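Local coordinates for endo-beta-1,4-glucanase (cellulase B) (Bacillus halodurans, PDB 4V2X), which probably hydrolyses beta-1,4-linked glucans, xyloglucan and mixed-linkage beta-1,3-1,4-glucans with a family 5 catalytic module joined to an Ig-like and a CBM46 module, at residues N394-K399 and W473-N478; I404-V409 and V443-L448; G458-V463 and V477-T482. One frame throughout, in Å; residues are numbered along the deposited sequence. Where two conformers were deposited one is given.

Interaction 1. Residues N394-K399 and W473-N478; sequences NFIYLK and WHFRVN
Tyr397 lays one face of its ring across the side chain of Asn478, its CE1 lying 3.7 Å from Asn478 CB, with the ring and amide planes turned 64° apart. The ring's CG stands beside the backbone N (chi1 -87°), which swings the phenol back over the neighbouring strand. Were Tyr397 an alanine, Asn478 would probably lose the cover on this side, and the ring of Tyr480, which meets Tyr397 at about a right angle, its partner. At the other end Trp473 reaches Asn394, its CZ2 3.8 Å from Asn394 CB, while its NE1 hydrogen-bonds to Ser393 O. Asn394 ND2 and His474 O share a bridging water, and Asn394 OD1 accepts a hydrogen bond from Gln333 NE2. The face bearing Ile396 is apolar: Ile396 CD1 packs 4.0 Å from Phe475 CB, and Leu398 CD1 meets Val477 CG1 at 3.8 Å. Four backbone hydrogen bonds join the strands, from Arg476 N to Asn394 O (2.9 Å) to Leu398 N to Asn478 O (2.7 Å). With Phe395, Ile396 and Tyr397 paired to Arg476, Val477 and Asn478, the two form a parallel strand pair at the edge of a mixed sheet in the Ig-like module.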
ATOM      1  N   ASN A 394     -34.394 -33.241  -4.078  1.00 11.37           N
ATOM      2  CA  ASN A 394     -34.481 -34.031  -5.307  1.00 11.51           C
ATOM      3  C   ASN A 394     -34.890 -35.476  -5.014  1.00 11.76           C
ATOM      4  O   ASN A 394     -34.466 -36.404  -5.695  1.00 11.62           O
ATOM      5  CB  ASN A 394     -33.159 -33.995  -6.069  1.00 11.79           C
ATOM      6  CG  ASN A 394     -32.071 -34.783  -5.382  1.00 12.71           C
ATOM      7  OD1 ASN A 394     -31.973 -34.781  -4.160  1.00 12.88           O
ATOM      8  ND2 ASN A 394     -31.256 -35.481  -6.170  1.00 13.52           N
ATOM      9  N   PHE A 395     -35.728 -35.666  -4.002  1.00 12.44           N
ATOM     10  CA  PHE A 395     -36.146 -37.013  -3.633  1.00 12.55           C
ATOM     11  C   PHE A 395     -37.500 -37.002  -2.969  1.00 12.41           C
ATOM     12  O   PHE A 395     -37.926 -35.984  -2.432  1.00 13.01           O
ATOM     13  CB  PHE A 395     -35.116 -37.689  -2.710  1.00 13.58           C
ATOM     14  CG  PHE A 395     -34.753 -36.880  -1.486  1.00 13.48           C
ATOM     15  CD1 PHE A 395     -35.626 -36.773  -0.413  1.00 13.83           C
ATOM     16  CD2 PHE A 395     -33.529 -36.233  -1.406  1.00 14.29           C
ATOM     17  CE1 PHE A 395     -35.297 -36.023   0.700  1.00 14.23           C
ATOM     18  CE2 PHE A 395     -33.187 -35.489  -0.279  1.00 14.65           C
ATOM     19  CZ  PHE A 395     -34.076 -35.380   0.773  1.00 14.76           C
ATOM     20  N   ILE A 396     -38.163 -38.151  -3.033  1.00 12.19           N
ATOM     21  CA  ILE A 396     -39.387 -38.411  -2.286  1.00 13.29           C
ATOM     22  C   ILE A 396     -39.211 -39.782  -1.645  1.00 13.34           C
ATOM     23  O   ILE A 396     -39.048 -40.778  -2.357  1.00 13.25           O
ATOM     24  CB  ILE A 396     -40.619 -38.413  -3.212  1.00 13.91           C
ATOM     25  CG1 ILE A 396     -40.843 -37.019  -3.805  1.00 14.85           C
ATOM     26  CG2 ILE A 396     -41.859 -38.886  -2.453  1.00 14.83           C
ATOM     27  CD1 ILE A 396     -41.839 -36.988  -4.944  1.00 15.35           C
ATOM     28  N   TYR A 397     -39.206 -39.820  -0.316  1.00 13.22           N
ATOM     29  CA  TYR A 397     -38.993 -41.064   0.418  1.00 14.13           C
ATOM     30  C   TYR A 397     -40.316 -41.709   0.809  1.00 15.35           C
ATOM     31  O   TYR A 397     -41.239 -41.027   1.258  1.00 15.71           O
ATOM     32  CB  TYR A 397     -38.158 -40.821   1.660  1.00 14.55           C
ATOM     33  CG  TYR A 397     -36.673 -40.870   1.432  1.00 14.72           C
ATOM     34  CD1 TYR A 397     -36.005 -42.083   1.344  1.00 15.74           C
ATOM     35  CD2 TYR A 397     -35.924 -39.704   1.340  1.00 15.05           C
ATOM     36  CE1 TYR A 397     -34.632 -42.137   1.149  1.00 16.06           C
ATOM     37  CE2 TYR A 397     -34.551 -39.746   1.145  1.00 15.73           C
ATOM     38  CZ  TYR A 397     -33.912 -40.960   1.053  1.00 16.21           C
ATOM     39  OH  TYR A 397     -32.553 -41.017   0.871  1.00 17.51           O
ATOM     40  N   LEU A 398     -40.381 -43.027   0.643  1.00 15.79           N
ATOM     41  CA  LEU A 398     -41.534 -43.827   1.042  1.00 16.00           C
ATOM     42  C   LEU A 398     -41.086 -44.905   2.022  1.00 15.72           C
ATOM     43  O   LEU A 398     -40.210 -45.699   1.704  1.00 16.10           O
ATOM     44  CB  LEU A 398     -42.143 -44.487  -0.190  1.00 15.89           C
ATOM     45  CG  LEU A 398     -42.493 -43.556  -1.355  1.00 17.00           C
ATOM     46  CD1 LEU A 398     -42.898 -44.362  -2.573  1.00 17.74           C
ATOM     47  CD2 LEU A 398     -43.594 -42.593  -0.945  1.00 17.78           C
ATOM     48  N   LYS A 399     -41.697 -44.940   3.206  1.00 16.24           N
ATOM     49  CA  LYS A 399     -41.350 -45.941   4.216  1.00 18.15           C
ATOM     50  C   LYS A 399     -41.943 -47.290   3.805  1.00 18.46           C
ATOM     51  O   LYS A 399     -43.158 -47.421   3.654  1.00 18.09           O
ATOM     52  CB  LYS A 399     -41.874 -45.519   5.591  1.00 20.61           C
ATOM     53  CG  LYS A 399     -41.535 -46.480   6.727  1.00 25.30           C
ATOM     54  CD  LYS A 399     -40.184 -46.196   7.359  1.00 30.95           C
ATOM     55  CE  LYS A 399     -40.041 -46.911   8.692  1.00 36.04           C
ATOM     56  NZ  LYS A 399     -40.938 -46.362   9.749  1.00 39.01           N
ATOM     57  N   TRP A 473     -36.444 -30.631 -13.148  1.00 11.46           N
ATOM     58  CA  TRP A 473     -36.056 -31.058 -11.801  1.00 11.75           C
ATOM     59  C   TRP A 473     -36.486 -32.509 -11.591  1.00 12.54           C
ATOM     60  O   TRP A 473     -37.628 -32.877 -11.880  1.00 12.44           O
ATOM     61  CB  TRP A 473     -36.686 -30.155 -10.739  1.00 11.79           C
ATOM     62  CG  TRP A 473     -36.227 -30.461  -9.342  1.00 12.16           C
ATOM     63  CD1 TRP A 473     -36.880 -31.217  -8.414  1.00 12.36           C
ATOM     64  CD2 TRP A 473     -35.007 -30.026  -8.723  1.00 11.66           C
ATOM     65  NE1 TRP A 473     -36.145 -31.284  -7.254  1.00 11.96           N
ATOM     66  CE2 TRP A 473     -34.996 -30.554  -7.413  1.00 11.70           C
ATOM     67  CE3 TRP A 473     -33.925 -29.238  -9.146  1.00 12.08           C
ATOM     68  CZ2 TRP A 473     -33.944 -30.326  -6.525  1.00 12.16           C
ATOM     69  CZ3 TRP A 473     -32.878 -29.009  -8.260  1.00 12.87           C
ATOM     70  CH2 TRP A 473     -32.898 -29.551  -6.960  1.00 12.22           C
ATOM     71  N   HIS A 474     -35.575 -33.329 -11.079  1.00 13.12           N
ATOM     72  CA  HIS A 474     -35.814 -34.767 -10.965  1.00 14.29           C
ATOM     73  C   HIS A 474     -35.950 -35.202  -9.519  1.00 14.78           C
ATOM     74  O   HIS A 474     -35.024 -35.024  -8.741  1.00 17.79           O
ATOM     75  CB  HIS A 474     -34.651 -35.522 -11.599  1.00 15.73           C
ATOM     76  CG  HIS A 474     -34.302 -35.037 -12.965  1.00 17.84           C
ATOM     77  ND1 HIS A 474     -35.001 -35.419 -14.088  1.00 20.32           N
ATOM     78  CD2 HIS A 474     -33.333 -34.196 -13.391  1.00 18.86           C
ATOM     79  CE1 HIS A 474     -34.472 -34.840 -15.149  1.00 19.46           C
ATOM     80  NE2 HIS A 474     -33.464 -34.086 -14.754  1.00 22.06           N
ATOM     81  N   PHE A 475     -37.110 -35.751  -9.165  1.00 13.22           N
ATOM     82  CA  PHE A 475     -37.330 -36.331  -7.847  1.00 13.17           C
ATOM     83  C   PHE A 475     -37.101 -37.832  -7.894  1.00 13.91           C
ATOM     84  O   PHE A 475     -37.853 -38.559  -8.554  1.00 14.23           O
ATOM     85  CB  PHE A 475     -38.764 -36.097  -7.363  1.00 13.28           C
ATOM     86  CG  PHE A 475     -39.131 -34.654  -7.187  1.00 12.60           C
ATOM     87  CD1 PHE A 475     -38.767 -33.963  -6.033  1.00 12.68           C
ATOM     88  CD2 PHE A 475     -39.887 -33.996  -8.148  1.00 12.73           C
ATOM     89  CE1 PHE A 475     -39.115 -32.635  -5.869  1.00 12.32           C
ATOM     90  CE2 PHE A 475     -40.242 -32.673  -7.983  1.00 12.58           C
ATOM     91  CZ  PHE A 475     -39.849 -31.990  -6.843  1.00 12.70           C
ATOM     92  N   ARG A 476     -36.084 -38.293  -7.177  1.00 13.92           N
ATOM     93  CA  ARG A 476     -35.825 -39.722  -7.062  0.50 14.60           C
ATOM     94  C   ARG A 476     -36.810 -40.284  -6.049  1.00 15.13           C
ATOM     95  O   ARG A 476     -36.903 -39.783  -4.921  1.00 13.93           O
ATOM     96  CB  ARG A 476     -34.386 -39.975  -6.616  0.50 15.47           C
ATOM     97  CG  ARG A 476     -33.356 -39.462  -7.609  0.50 16.18           C
ATOM     98  CD  ARG A 476     -31.950 -39.496  -7.034  0.50 17.31           C
ATOM     99  NE  ARG A 476     -31.466 -40.862  -6.908  0.50 18.60           N
ATOM    100  CZ  ARG A 476     -31.000 -41.580  -7.924  0.50 19.56           C
ATOM    101  NH1 ARG A 476     -30.956 -41.051  -9.134  0.50 19.89           N
ATOM    102  NH2 ARG A 476     -30.585 -42.824  -7.728  0.50 21.16           N
ATOM    103  N   VAL A 477     -37.571 -41.302  -6.454  1.00 14.33           N
ATOM    104  CA  VAL A 477     -38.560 -41.911  -5.577  1.00 14.71           C
ATOM    105  C   VAL A 477     -37.909 -43.126  -4.921  1.00 15.12           C
ATOM    106  O   VAL A 477     -37.560 -44.088  -5.605  1.00 14.73           O
ATOM    107  CB  VAL A 477     -39.842 -42.309  -6.340  1.00 14.77           C
ATOM    108  CG1 VAL A 477     -40.819 -43.026  -5.414  1.00 15.37           C
ATOM    109  CG2 VAL A 477     -40.486 -41.078  -6.965  1.00 14.84           C
ATOM    110  N   ASN A 478     -37.733 -43.047  -3.603  1.00 14.63           N
ATOM    111  CA  ASN A 478     -36.935 -44.003  -2.839  1.00 15.78           C
ATOM    112  C   ASN A 478     -37.754 -44.705  -1.777  1.00 15.47           C
ATOM    113  O   ASN A 478     -38.442 -44.053  -0.996  1.00 15.84           O
ATOM    114  CB  ASN A 478     -35.780 -43.280  -2.140  1.00 16.78           C
ATOM    115  CG  ASN A 478     -34.873 -42.549  -3.112  1.00 19.58           C
ATOM    116  OD1 ASN A 478     -34.688 -42.979  -4.247  1.00 20.36           O
ATOM    117  ND2 ASN A 478     -34.311 -41.423  -2.672  1.00 22.50           N
TER
HETATM  118  O   HOH W   1     -32.263 -36.006  -8.918  1.00 26.13           O

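Interaction 2. Residues I404-V409 and V443-L448; sequences IADATV and VKAHVL
Asp406 OD1 accepts the backbone N of Ala445 at 2.7 Å, the N-H lying on the anti side of the carboxylate and 26° out of its plane. With CG beside the backbone N (chi1 -63°), the carboxylate reaches across to the start of helix 445-452, where a negative charge would be expected to interact favourably with the helix dipole. The same group lies against the aliphatic part of Lys444, the N-cap residue, with Asp406 OD2 3.7 Å from Lys444 CD; the ammonium goes elsewhere, to a salt bridge with Glu435. Next along the chain, Ala407 and Val443 form an antiparallel hydrogen-bonded pair, Val443 N to Ala407 O at 2.7 Å and Ala407 N to Val443 O at 3.0 Å. Apolar groups close the other side. Leu448 sends CD1 to within 3.6 Å of Ala407 CB, and its CB meets Ile404 CG2 at 3.7 Å. The small Ala445 CB sits 3.4 Å from Ile404 O, bringing the first turn of the helix close to the backbone of 404-406. The contact thus ties the beginning of strand 407-412 to the point where strand 440-443 gives way to helix 445-452, whose Leu448 also packs on Val477 of strand 473-480.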
ATOM      1  N   ILE A 404     -48.880 -45.777   1.084  1.00 20.18           N
ATOM      2  CA  ILE A 404     -48.314 -44.685   0.296  1.00 20.52           C
ATOM      3  C   ILE A 404     -49.329 -43.543   0.223  1.00 20.73           C
ATOM      4  O   ILE A 404     -50.474 -43.757  -0.160  1.00 22.95           O
ATOM      5  CB  ILE A 404     -47.907 -45.175  -1.111  1.00 21.45           C
ATOM      6  CG1 ILE A 404     -46.739 -46.159  -0.981  1.00 21.72           C
ATOM      7  CG2 ILE A 404     -47.544 -43.998  -2.019  1.00 20.25           C
ATOM      8  CD1 ILE A 404     -46.380 -46.876  -2.265  1.00 22.76           C
ATOM      9  N   ALA A 405     -48.913 -42.347   0.631  1.00 19.99           N
ATOM     10  CA  ALA A 405     -49.774 -41.170   0.603  1.00 20.50           C
ATOM     11  C   ALA A 405     -49.326 -40.187  -0.473  1.00 21.22           C
ATOM     12  O   ALA A 405     -48.306 -40.392  -1.137  1.00 22.47           O
ATOM     13  CB  ALA A 405     -49.769 -40.489   1.959  1.00 21.91           C
ATOM     14  N   ASP A 406     -50.101 -39.118  -0.639  1.00 21.28           N
ATOM     15  CA  ASP A 406     -49.699 -38.018  -1.510  1.00 21.96           C
ATOM     16  C   ASP A 406     -48.430 -37.393  -0.948  1.00 22.08           C
ATOM     17  O   ASP A 406     -48.288 -37.246   0.271  1.00 24.01           O
ATOM     18  CB  ASP A 406     -50.789 -36.948  -1.600  1.00 23.30           C
ATOM     19  CG  ASP A 406     -52.080 -37.459  -2.215  1.00 24.63           C
ATOM     20  OD1 ASP A 406     -52.110 -38.577  -2.770  1.00 24.08           O
ATOM     21  OD2 ASP A 406     -53.081 -36.719  -2.143  1.00 28.46           O
ATOM     22  N   ALA A 407     -47.494 -37.066  -1.836  1.00 19.99           N
ATOM     23  CA  ALA A 407     -46.283 -36.365  -1.461  1.00 19.21           C
ATOM     24  C   ALA A 407     -46.416 -34.921  -1.902  1.00 18.98           C
ATOM     25  O   ALA A 407     -46.674 -34.650  -3.077  1.00 19.12           O
ATOM     26  CB  ALA A 407     -45.077 -37.000  -2.129  1.00 19.43           C
ATOM     27  N   THR A 408     -46.256 -33.999  -0.963  1.00 18.30           N
ATOM     28  CA  THR A 408     -46.272 -32.577  -1.281  1.00 19.98           C
ATOM     29  C   THR A 408     -44.888 -31.994  -1.029  1.00 19.75           C
ATOM     30  O   THR A 408     -44.319 -32.160   0.052  1.00 21.91           O
ATOM     31  CB  THR A 408     -47.348 -31.819  -0.483  1.00 21.89           C
ATOM     32  OG1 THR A 408     -48.638 -32.332  -0.835  1.00 22.57           O
ATOM     33  CG2 THR A 408     -47.305 -30.330  -0.804  1.00 22.21           C
ATOM     34  N   VAL A 409     -44.349 -31.324  -2.042  1.00 18.98           N
ATOM     35  CA  VAL A 409     -43.026 -30.722  -1.965  1.00 18.70           C
ATOM     36  C   VAL A 409     -43.104 -29.260  -2.390  1.00 18.41           C
ATOM     37  O   VAL A 409     -43.923 -28.892  -3.240  1.00 19.06           O
ATOM     38  CB  VAL A 409     -41.990 -31.469  -2.846  1.00 19.20           C
ATOM     39  CG1 VAL A 409     -41.676 -32.839  -2.259  1.00 20.56           C
ATOM     40  CG2 VAL A 409     -42.468 -31.615  -4.285  1.00 20.02           C
ATOM     41  N   VAL A 443     -47.725 -34.695  -5.580  1.00 18.33           N
ATOM     42  CA  VAL A 443     -47.756 -35.887  -6.411  1.00 18.91           C
ATOM     43  C   VAL A 443     -48.697 -36.895  -5.749  1.00 19.78           C
ATOM     44  O   VAL A 443     -48.486 -37.301  -4.605  1.00 19.72           O
ATOM     45  CB  VAL A 443     -46.354 -36.511  -6.581  1.00 19.51           C
ATOM     46  CG1 VAL A 443     -46.411 -37.669  -7.570  1.00 19.78           C
ATOM     47  CG2 VAL A 443     -45.345 -35.468  -7.041  1.00 19.52           C
ATOM     48  N   LYS A 444     -49.728 -37.315  -6.477  1.00 20.02           N
ATOM     49  CA  LYS A 444     -50.761 -38.175  -5.894  1.00 21.48           C
ATOM     50  C   LYS A 444     -50.247 -39.593  -5.602  1.00 20.44           C
ATOM     51  O   LYS A 444     -49.414 -40.142  -6.333  1.00 18.97           O
ATOM     52  CB  LYS A 444     -51.997 -38.226  -6.797  1.00 23.81           C
ATOM     53  CG  LYS A 444     -52.682 -36.885  -7.011  1.00 27.07           C
ATOM     54  CD  LYS A 444     -53.434 -36.414  -5.778  1.00 32.05           C
ATOM     55  CE  LYS A 444     -53.894 -34.970  -5.919  1.00 36.61           C
ATOM     56  NZ  LYS A 444     -54.920 -34.779  -6.979  1.00 40.54           N
ATOM     57  N   ALA A 445     -50.767 -40.167  -4.520  1.00 19.71           N
ATOM     58  CA  ALA A 445     -50.393 -41.496  -4.041  1.00 19.17           C
ATOM     59  C   ALA A 445     -50.334 -42.576  -5.121  1.00 19.01           C
ATOM     60  O   ALA A 445     -49.391 -43.371  -5.149  1.00 18.69           O
ATOM     61  CB  ALA A 445     -51.361 -41.928  -2.944  1.00 19.86           C
ATOM     62  N   HIS A 446     -51.335 -42.614  -6.000  1.00 19.47           N
ATOM     63  CA  HIS A 446     -51.403 -43.679  -7.008  1.00 20.88           C
ATOM     64  C   HIS A 446     -50.227 -43.629  -7.977  1.00 21.13           C
ATOM     65  O   HIS A 446     -49.810 -44.660  -8.493  1.00 22.71           O
ATOM     66  CB  HIS A 446     -52.741 -43.678  -7.768  1.00 22.31           C
ATOM     67  CG  HIS A 446     -52.994 -42.439  -8.567  1.00 22.15           C
ATOM     68  ND1 HIS A 446     -53.613 -41.328  -8.037  1.00 23.53           N
ATOM     69  CD2 HIS A 446     -52.725 -42.137  -9.860  1.00 23.37           C
ATOM     70  CE1 HIS A 446     -53.709 -40.394  -8.964  1.00 23.39           C
ATOM     71  NE2 HIS A 446     -53.180 -40.860 -10.081  1.00 23.16           N
ATOM     72  N   VAL A 447     -49.690 -42.431  -8.206  1.00 19.90           N
ATOM     73  CA  VAL A 447     -48.494 -42.271  -9.040  1.00 18.63           C
ATOM     74  C   VAL A 447     -47.278 -42.869  -8.339  1.00 18.48           C
ATOM     75  O   VAL A 447     -46.498 -43.599  -8.944  1.00 19.51           O
ATOM     76  CB  VAL A 447     -48.219 -40.787  -9.364  1.00 18.56           C
ATOM     77  CG1 VAL A 447     -46.891 -40.630 -10.104  1.00 18.56           C
ATOM     78  CG2 VAL A 447     -49.365 -40.189 -10.177  1.00 18.67           C
ATOM     79  N   LEU A 448     -47.123 -42.554  -7.057  1.00 17.22           N
ATOM     80  CA  LEU A 448     -46.008 -43.063  -6.272  1.00 17.07           C
ATOM     81  C   LEU A 448     -46.120 -44.572  -6.079  1.00 18.50           C
ATOM     82  O   LEU A 448     -45.122 -45.282  -6.148  1.00 17.87           O
ATOM     83  CB  LEU A 448     -45.930 -42.341  -4.921  1.00 16.96           C
ATOM     84  CG  LEU A 448     -45.703 -40.826  -5.015  1.00 16.84           C
ATOM     85  CD1 LEU A 448     -45.904 -40.160  -3.662  1.00 17.19           C
ATOM     86  CD2 LEU A 448     -44.320 -40.503  -5.559  1.00 16.46           C
TER

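Interaction 3. Residues G458-V463 and V477-T482; sequences GTNGMV and VNTYRT
Asn460 and Thr479 are brought together by similar first torsions: Asn460 CG (chi1 -52°) and Thr479 OG1 (chi1 -61°) each stand beside their own backbone N, which turns the amide and the hydroxyl toward each other across the strands, the side chains nearly at right angles. Thr479 OG1 donates to Asn460 OD1 at 2.6 Å, and Asn460 ND2 is bonded to Thr456 O, so both ends of the amide are engaged and its rotation is probably fixed. The backbone departs from regular pairing at the same place. Asn460 and Gly461 both face Val477, a classic beta bulge: Asn460 N donates to Val477 O at 2.7 Å, while Val477 N donates to Gly461 O at 2.9 Å. Gly458 and Thr479 form a regular hydrogen-bonded pair beyond it, with Gly458 N to Thr479 O at 2.8 Å. The positive phi of Gly458 would jam a CB against the preceding carbonyl, which accounts for the lack of a side chain there. On the other side of the bulge Val463 CG2 packs on Val477 CG2 at 3.9 Å. In this hairpin of strands 458-467 and 473-480, the amide gripped at both ends thus probably gives the bulge a fixed polar anchor to the facing strand, beside its backbone bonds.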
ATOM      1  N   GLY A 458     -34.375 -48.618  -1.930  1.00 19.47           N
ATOM      2  CA  GLY A 458     -33.557 -47.751  -2.764  1.00 18.50           C
ATOM      3  C   GLY A 458     -34.423 -47.038  -3.779  1.00 17.72           C
ATOM      4  O   GLY A 458     -35.648 -46.942  -3.616  1.00 15.29           O
ATOM      5  N   THR A 459     -33.794 -46.555  -4.840  1.00 18.64           N
ATOM      6  CA  THR A 459     -34.491 -45.740  -5.828  1.00 18.95           C
ATOM      7  C   THR A 459     -35.333 -46.608  -6.755  1.00 18.89           C
ATOM      8  O   THR A 459     -34.798 -47.444  -7.482  1.00 23.74           O
ATOM      9  CB  THR A 459     -33.500 -44.895  -6.653  1.00 19.91           C
ATOM     10  OG1 THR A 459     -32.727 -44.069  -5.770  1.00 20.49           O
ATOM     11  CG2 THR A 459     -34.249 -44.010  -7.648  1.00 20.00           C
ATOM     12  N   ASN A 460     -36.648 -46.389  -6.726  1.00 18.45           N
ATOM     13  CA  ASN A 460     -37.611 -47.162  -7.515  1.00 19.02           C
ATOM     14  C   ASN A 460     -37.852 -46.553  -8.883  1.00 18.44           C
ATOM     15  O   ASN A 460     -38.133 -47.258  -9.844  1.00 18.07           O
ATOM     16  CB  ASN A 460     -38.965 -47.238  -6.792  1.00 20.49           C
ATOM     17  CG  ASN A 460     -38.843 -47.718  -5.361  1.00 22.81           C
ATOM     18  OD1 ASN A 460     -39.157 -46.980  -4.419  1.00 24.64           O
ATOM     19  ND2 ASN A 460     -38.376 -48.949  -5.187  1.00 23.39           N
ATOM     20  N   GLY A 461     -37.757 -45.232  -8.963  1.00 17.03           N
ATOM     21  CA  GLY A 461     -38.068 -44.526 -10.190  1.00 17.27           C
ATOM     22  C   GLY A 461     -37.947 -43.042  -9.975  1.00 16.13           C
ATOM     23  O   GLY A 461     -37.352 -42.601  -8.988  1.00 14.56           O
ATOM     24  N   MET A 462     -38.530 -42.268 -10.883  1.00 16.36           N
ATOM     25  CA  MET A 462     -38.362 -40.820 -10.883  0.50 16.64           C
ATOM     26  C   MET A 462     -39.648 -40.098 -11.248  1.00 15.90           C
ATOM     27  O   MET A 462     -40.389 -40.560 -12.109  1.00 16.09           O
ATOM     28  CB  MET A 462     -37.282 -40.442 -11.889  0.50 17.77           C
ATOM     29  CG  MET A 462     -36.820 -38.999 -11.809  0.50 19.07           C
ATOM     30  SD  MET A 462     -35.487 -38.723 -12.983  0.50 21.83           S
ATOM     31  CE  MET A 462     -34.551 -40.232 -12.746  0.50 21.85           C
ATOM     32  N   VAL A 463     -39.896 -38.969 -10.583  1.00 14.32           N
ATOM     33  CA  VAL A 463     -40.933 -38.032 -10.985  1.00 13.89           C
ATOM     34  C   VAL A 463     -40.175 -36.799 -11.475  1.00 14.14           C
ATOM     35  O   VAL A 463     -39.381 -36.223 -10.732  1.00 14.56           O
ATOM     36  CB  VAL A 463     -41.875 -37.663  -9.828  1.00 14.67           C
ATOM     37  CG1 VAL A 463     -42.793 -36.526 -10.238  1.00 14.98           C
ATOM     38  CG2 VAL A 463     -42.684 -38.885  -9.404  1.00 14.69           C
ATOM     39  N   VAL A 477     -37.571 -41.302  -6.454  1.00 14.33           N
ATOM     40  CA  VAL A 477     -38.560 -41.911  -5.577  1.00 14.71           C
ATOM     41  C   VAL A 477     -37.909 -43.126  -4.921  1.00 15.12           C
ATOM     42  O   VAL A 477     -37.560 -44.088  -5.605  1.00 14.73           O
ATOM     43  CB  VAL A 477     -39.842 -42.309  -6.340  1.00 14.77           C
ATOM     44  CG1 VAL A 477     -40.819 -43.026  -5.414  1.00 15.37           C
ATOM     45  CG2 VAL A 477     -40.486 -41.078  -6.965  1.00 14.84           C
ATOM     46  N   ASN A 478     -37.733 -43.047  -3.603  1.00 14.63           N
ATOM     47  CA  ASN A 478     -36.935 -44.003  -2.839  1.00 15.78           C
ATOM     48  C   ASN A 478     -37.754 -44.705  -1.777  1.00 15.47           C
ATOM     49  O   ASN A 478     -38.442 -44.053  -0.996  1.00 15.84           O
ATOM     50  CB  ASN A 478     -35.780 -43.280  -2.140  1.00 16.78           C
ATOM     51  CG  ASN A 478     -34.873 -42.549  -3.112  1.00 19.58           C
ATOM     52  OD1 ASN A 478     -34.688 -42.979  -4.247  1.00 20.36           O
ATOM     53  ND2 ASN A 478     -34.311 -41.423  -2.672  1.00 22.50           N
ATOM     54  N   THR A 479     -37.675 -46.031  -1.740  1.00 15.06           N
ATOM     55  CA  THR A 479     -38.276 -46.787  -0.654  1.00 15.46           C
ATOM     56  C   THR A 479     -37.200 -47.098   0.375  1.00 14.95           C
ATOM     57  O   THR A 479     -36.099 -47.509   0.015  1.00 15.12           O
ATOM     58  CB  THR A 479     -38.904 -48.093  -1.163  1.00 16.02           C
ATOM     59  OG1 THR A 479     -39.933 -47.777  -2.110  1.00 17.29           O
ATOM     60  CG2 THR A 479     -39.499 -48.884  -0.017  1.00 16.49           C
ATOM     61  N   TYR A 480     -37.524 -46.891   1.650  1.00 14.73           N
ATOM     62  CA  TYR A 480     -36.568 -47.119   2.728  1.00 16.35           C
ATOM     63  C   TYR A 480     -37.198 -47.836   3.923  1.00 18.15           C
ATOM     64  O   TYR A 480     -38.422 -47.837   4.102  1.00 16.78           O
ATOM     65  CB  TYR A 480     -35.962 -45.788   3.190  1.00 16.09           C
ATOM     66  CG  TYR A 480     -36.890 -44.952   4.057  1.00 15.22           C
ATOM     67  CD1 TYR A 480     -37.922 -44.209   3.491  1.00 14.80           C
ATOM     68  CD2 TYR A 480     -36.751 -44.925   5.439  1.00 15.68           C
ATOM     69  CE1 TYR A 480     -38.775 -43.455   4.275  1.00 15.49           C
ATOM     70  CE2 TYR A 480     -37.600 -44.170   6.229  1.00 16.56           C
ATOM     71  CZ  TYR A 480     -38.609 -43.431   5.637  1.00 16.84           C
ATOM     72  OH  TYR A 480     -39.468 -42.679   6.410  1.00 18.60           O
ATOM     73  N   ARG A 481     -36.331 -48.465   4.720  1.00 20.32           N
ATOM     74  CA  ARG A 481     -36.661 -48.914   6.073  1.00 23.59           C
ATOM     75  C   ARG A 481     -35.630 -48.315   7.014  1.00 23.51           C
ATOM     76  O   ARG A 481     -34.596 -47.811   6.578  1.00 23.16           O
ATOM     77  CB  ARG A 481     -36.577 -50.428   6.215  1.00 26.96           C
ATOM     78  CG  ARG A 481     -36.916 -51.220   4.977  1.00 31.55           C
ATOM     79  CD  ARG A 481     -36.660 -52.695   5.215  1.00 32.98           C
ATOM     80  NE  ARG A 481     -37.428 -53.185   6.359  1.00 35.00           N
ATOM     81  CZ  ARG A 481     -36.928 -53.871   7.387  1.00 34.79           C
ATOM     82  NH1 ARG A 481     -35.640 -54.192   7.438  1.00 37.29           N
ATOM     83  NH2 ARG A 481     -37.733 -54.257   8.366  1.00 36.24           N
ATOM     84  N   THR A 482     -35.890 -48.405   8.310  1.00 25.01           N
ATOM     85  CA  THR A 482     -34.925 -47.930   9.290  1.00 26.48           C
ATOM     86  C   THR A 482     -33.573 -48.595   9.008  1.00 23.41           C
ATOM     87  O   THR A 482     -33.504 -49.823   8.875  1.00 22.08           O
ATOM     88  CB  THR A 482     -35.391 -48.213  10.732  1.00 28.78           C
ATOM     89  OG1 THR A 482     -36.521 -47.384  11.028  1.00 31.56           O
ATOM     90  CG2 THR A 482     -34.282 -47.916  11.741  1.00 29.31           C
TER

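Overall arrangement
All three contacts lie in the Ig-like module between the catalytic barrel and the C-terminal CBM46 module. Interactions 1 and 3 have centres about 6 Å apart and share Val477 and Asn478: strand 473-480 is flanked by the parallel strand 395-399 and the antiparallel strand 458-467 of one mixed sheet. Interaction 2 belongs to the other, antiparallel sheet, its centre about 11 Å from interaction 1 and 13 Å from interaction 3. Along the chain its segments fall between those of interaction 1, and it closes before interaction 3 opens. Ile396, Phe475 and Val477 pack against Ala407, Val409 and Leu448, joining the two sheets and helix 445-452 into one apolar core.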